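Putative polyketide cyclase (Bacillus cereus, PDB 3K0Z) is of unknown function but belongs to the SnoaL-like polyketide cyclases of the NTF2 clan, and so possibly acts on a small molecule in a pocket of its fold. Local coordinates at residues A[61-66]-A[138-143]. Sequence-based numbering, arbitrary orientation. Where two conformers were deposited one is given.
Sequences ENFFDH and TEDWHL
The short outermost strand 63-65 pairs in parallel with strand 136-144 at one border of the mixed sheet of this SnoaL-like fold. F64 sits at the middle of the ladder: its N donates to T138 O, its O accepts D140 N at 3.1 Å, and one step on H66 N bonds to D140 O. Where the ladder begins, a water bridges N62 O and T138 O.

H66, just past the end of its strand, turns its side chain toward strand 136-144. Its ring, with CG anti to the carbonyl carbon (chi1 -65°), is turned over W141 and forms an offset stack on the five-membered ring, centroids 4.4 Å apart and planes at 12°. H66 NE2 then donates to E139 OE1 at 2.7 Å; OE1 lies in the plane of the imidazole, while NE2 comes from well above the carboxylate plane. The stack and this bond together fix the ring's rotation, while E139 OE2 is taken by H131 ND1 on strand 120-133. W141 also makes a cation-pi contact with R110 of the second subunit.

On the face that carries D65 and D140, D65 meets H142 through a second histidine-carboxylate bond. H142 NE2 donates to D65 OD2 at 2.6 Å, on the syn side but tilted 29° out of the carboxylate plane; the oxygen is in the plane of the imidazole. D65 OD1 is bonded to T67 N and H142 ND1 to E144 OE2, so the other oxygen and the other ring nitrogen each have a partner as well. D140 OD1 comes within 3.5 Å of D65 OD1, and it also touches F63 CZ at 3.3 Å.

A parallel edge strand joined to a largely antiparallel, curved sheet is in keeping with the alpha+beta fold of the NTF2 clan.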
ATOM      1  N   GLU A  61      -2.191  23.059  -3.405  1.00 21.20           N
ATOM      2  CA  GLU A  61      -3.273  23.398  -4.335  1.00 21.77           C
ATOM      3  C   GLU A  61      -3.170  22.587  -5.616  1.00 21.43           C
ATOM      4  O   GLU A  61      -4.167  22.353  -6.242  1.00 21.55           O
ATOM      5  CB  GLU A  61      -3.307  24.896  -4.643  1.00 25.08           C
ATOM      6  CG  GLU A  61      -2.263  25.340  -5.612  1.00 26.20           C
ATOM      7  N   ASN A  62      -1.953  22.152  -5.952  0.50 20.41           N
ATOM      8  CA  ASN A  62      -1.660  21.349  -7.134  0.50 20.76           C
ATOM      9  C   ASN A  62      -1.523  19.851  -6.867  0.50 20.99           C
ATOM     10  O   ASN A  62      -0.901  19.127  -7.657  0.50 20.43           O
ATOM     11  CB  ASN A  62      -0.382  21.896  -7.794  0.50 19.29           C
ATOM     12  CG  ASN A  62      -0.563  23.295  -8.284  0.50 20.99           C
ATOM     13  OD1 ASN A  62       0.261  24.179  -8.025  0.50 22.71           O
ATOM     14  ND2 ASN A  62      -1.668  23.526  -8.980  0.50 13.34           N
ATOM     15  N   PHE A  63      -2.125  19.396  -5.765  1.00 19.97           N
ATOM     16  CA  PHE A  63      -2.153  17.973  -5.386  1.00 20.47           C
ATOM     17  C   PHE A  63      -2.501  17.050  -6.558  1.00 18.67           C
ATOM     18  O   PHE A  63      -3.439  17.329  -7.301  1.00 17.25           O
ATOM     19  CB  PHE A  63      -3.156  17.771  -4.259  1.00 19.01           C
ATOM     20  CG  PHE A  63      -3.465  16.319  -3.970  1.00 21.82           C
ATOM     21  CD1 PHE A  63      -2.629  15.548  -3.187  1.00 20.98           C
ATOM     22  CD2 PHE A  63      -4.575  15.715  -4.523  1.00 19.47           C
ATOM     23  CE1 PHE A  63      -2.930  14.177  -2.938  1.00 19.03           C
ATOM     24  CE2 PHE A  63      -4.868  14.343  -4.292  1.00 20.54           C
ATOM     25  CZ  PHE A  63      -4.041  13.601  -3.517  1.00 21.48           C
ATOM     26  N   PHE A  64      -1.756  15.959  -6.710  1.00 16.56           N
ATOM     27  CA  PHE A  64      -1.904  15.078  -7.855  1.00 17.95           C
ATOM     28  C   PHE A  64      -1.932  13.598  -7.409  1.00 19.25           C
ATOM     29  O   PHE A  64      -1.016  13.097  -6.715  1.00 19.56           O
ATOM     30  CB  PHE A  64      -0.755  15.337  -8.832  1.00 20.77           C
ATOM     31  CG  PHE A  64      -0.931  14.665 -10.146  1.00 17.80           C
ATOM     32  CD1 PHE A  64      -0.540  13.362 -10.324  1.00 24.03           C
ATOM     33  CD2 PHE A  64      -1.485  15.334 -11.200  1.00 19.50           C
ATOM     34  CE1 PHE A  64      -0.718  12.733 -11.531  1.00 22.04           C
ATOM     35  CE2 PHE A  64      -1.662  14.706 -12.407  1.00 20.44           C
ATOM     36  CZ  PHE A  64      -1.278  13.407 -12.562  1.00 22.00           C
ATOM     37  N   ASP A  65      -3.012  12.926  -7.774  1.00 19.53           N
ATOM     38  CA  ASP A  65      -3.190  11.507  -7.494  1.00 19.77           C
ATOM     39  C   ASP A  65      -2.642  10.744  -8.700  1.00 18.07           C
ATOM     40  O   ASP A  65      -3.162  10.845  -9.828  1.00 18.50           O
ATOM     41  CB  ASP A  65      -4.688  11.215  -7.244  1.00 19.91           C
ATOM     42  CG  ASP A  65      -4.966   9.771  -6.894  1.00 27.14           C
ATOM     43  OD1 ASP A  65      -4.023   8.975  -7.001  1.00 19.42           O
ATOM     44  OD2 ASP A  65      -6.128   9.440  -6.513  1.00 21.90           O
ATOM     45  N   HIS A  66      -1.569   9.999  -8.475  1.00 18.59           N
ATOM     46  CA  HIS A  66      -1.005   9.151  -9.505  1.00 19.63           C
ATOM     47  C   HIS A  66      -1.786   7.893  -9.795  1.00 23.24           C
ATOM     48  O   HIS A  66      -1.474   7.213 -10.764  1.00 21.95           O
ATOM     49  CB  HIS A  66       0.416   8.742  -9.113  1.00 19.56           C
ATOM     50  CG  HIS A  66       1.353   9.894  -9.065  1.00 16.01           C
ATOM     51  ND1 HIS A  66       1.882  10.448 -10.202  1.00 22.70           N
ATOM     52  CD2 HIS A  66       1.825  10.622  -8.032  1.00 22.73           C
ATOM     53  CE1 HIS A  66       2.657  11.462  -9.870  1.00 25.25           C
ATOM     54  NE2 HIS A  66       2.641  11.591  -8.559  1.00 18.28           N
ATOM     55  N   THR A 138       1.820  16.575  -1.447  1.00 18.38           N
ATOM     56  CA  THR A 138       1.855  17.081  -2.819  1.00 18.35           C
ATOM     57  C   THR A 138       1.288  16.085  -3.844  1.00 20.91           C
ATOM     58  O   THR A 138       0.761  16.475  -4.891  1.00 20.58           O
ATOM     59  CB  THR A 138       3.256  17.449  -3.224  1.00 19.81           C
ATOM     60  OG1 THR A 138       4.075  16.277  -3.253  1.00 15.11           O
ATOM     61  CG2 THR A 138       3.824  18.519  -2.283  1.00 16.96           C
ATOM     62  N   GLU A 139       1.424  14.799  -3.555  1.00 22.42           N
ATOM     63  CA  GLU A 139       0.982  13.760  -4.479  1.00 21.47           C
ATOM     64  C   GLU A 139       0.833  12.419  -3.727  1.00 20.22           C
ATOM     65  O   GLU A 139       1.323  12.251  -2.598  1.00 18.48           O
ATOM     66  CB  GLU A 139       1.953  13.616  -5.671  1.00 23.38           C
ATOM     67  CG  GLU A 139       3.373  13.322  -5.274  1.00 20.64           C
ATOM     68  CD  GLU A 139       4.404  13.416  -6.423  1.00 20.48           C
ATOM     69  OE1 GLU A 139       4.057  13.608  -7.578  1.00 28.88           O
ATOM     70  OE2 GLU A 139       5.584  13.245  -6.159  1.00 26.29           O
ATOM     71  N   ASP A 140       0.113  11.476  -4.331  1.00 18.58           N
ATOM     72  CA  ASP A 140      -0.013  10.196  -3.706  1.00 18.50           C
ATOM     73  C   ASP A 140      -0.238   9.074  -4.690  1.00 18.74           C
ATOM     74  O   ASP A 140      -0.507   9.297  -5.877  1.00 22.43           O
ATOM     75  CB  ASP A 140      -1.036  10.210  -2.556  1.00 20.10           C
ATOM     76  CG  ASP A 140      -2.490  10.229  -3.027  1.00 24.49           C
ATOM     77  OD1 ASP A 140      -2.723  10.598  -4.168  1.00 23.65           O
ATOM     78  OD2 ASP A 140      -3.407   9.860  -2.244  1.00 30.04           O
ATOM     79  N   TRP A 141      -0.100   7.876  -4.143  1.00 15.95           N
ATOM     80  CA  TRP A 141      -0.321   6.592  -4.797  1.00 17.89           C
ATOM     81  C   TRP A 141      -1.066   5.778  -3.765  1.00 17.67           C
ATOM     82  O   TRP A 141      -0.579   5.570  -2.658  1.00 21.08           O
ATOM     83  CB  TRP A 141       0.994   5.888  -5.125  1.00 19.77           C
ATOM     84  CG  TRP A 141       1.934   6.637  -5.983  1.00 15.53           C
ATOM     85  CD1 TRP A 141       2.159   6.446  -7.326  1.00 20.89           C
ATOM     86  CD2 TRP A 141       2.899   7.628  -5.559  1.00 20.50           C
ATOM     87  NE1 TRP A 141       3.158   7.266  -7.739  1.00 15.92           N
ATOM     88  CE2 TRP A 141       3.630   8.000  -6.682  1.00 19.32           C
ATOM     89  CE3 TRP A 141       3.214   8.207  -4.334  1.00 20.72           C
ATOM     90  CZ2 TRP A 141       4.639   8.983  -6.638  1.00 22.57           C
ATOM     91  CZ3 TRP A 141       4.220   9.176  -4.283  1.00 20.64           C
ATOM     92  CH2 TRP A 141       4.897   9.568  -5.436  1.00 20.00           C
ATOM     93  N   HIS A 142      -2.242   5.267  -4.117  1.00 21.90           N
ATOM     94  CA  HIS A 142      -3.048   4.615  -3.115  1.00 20.69           C
ATOM     95  C   HIS A 142      -3.911   3.543  -3.739  1.00 20.53           C
ATOM     96  O   HIS A 142      -4.181   3.535  -4.962  1.00 20.53           O
ATOM     97  CB  HIS A 142      -3.931   5.670  -2.437  1.00 23.93           C
ATOM     98  CG  HIS A 142      -4.936   6.289  -3.355  1.00 22.11           C
ATOM     99  ND1 HIS A 142      -6.245   5.862  -3.419  1.00 21.66           N
ATOM    100  CD2 HIS A 142      -4.816   7.287  -4.263  1.00 23.39           C
ATOM    101  CE1 HIS A 142      -6.897   6.591  -4.306  1.00 23.88           C
ATOM    102  NE2 HIS A 142      -6.051   7.457  -4.840  1.00 20.92           N
ATOM    103  N   LEU A 143      -4.357   2.631  -2.892  1.00 18.35           N
ATOM    104  CA  LEU A 143      -5.235   1.526  -3.343  1.00 19.76           C
ATOM    105  C   LEU A 143      -6.169   1.125  -2.215  1.00 20.98           C
ATOM    106  O   LEU A 143      -5.723   0.962  -1.071  1.00 19.39           O
ATOM    107  CB  LEU A 143      -4.327   0.372  -3.744  1.00 22.19           C
ATOM    108  CG  LEU A 143      -4.717  -0.647  -4.773  1.00 26.40           C
ATOM    109  CD1 LEU A 143      -5.446  -0.055  -5.997  1.00 27.20           C
ATOM    110  CD2 LEU A 143      -3.404  -1.377  -5.151  1.00 24.98           C
TER
HETATM  111  O   HOH W   1       1.503  18.144  -6.605  1.00 36.68           O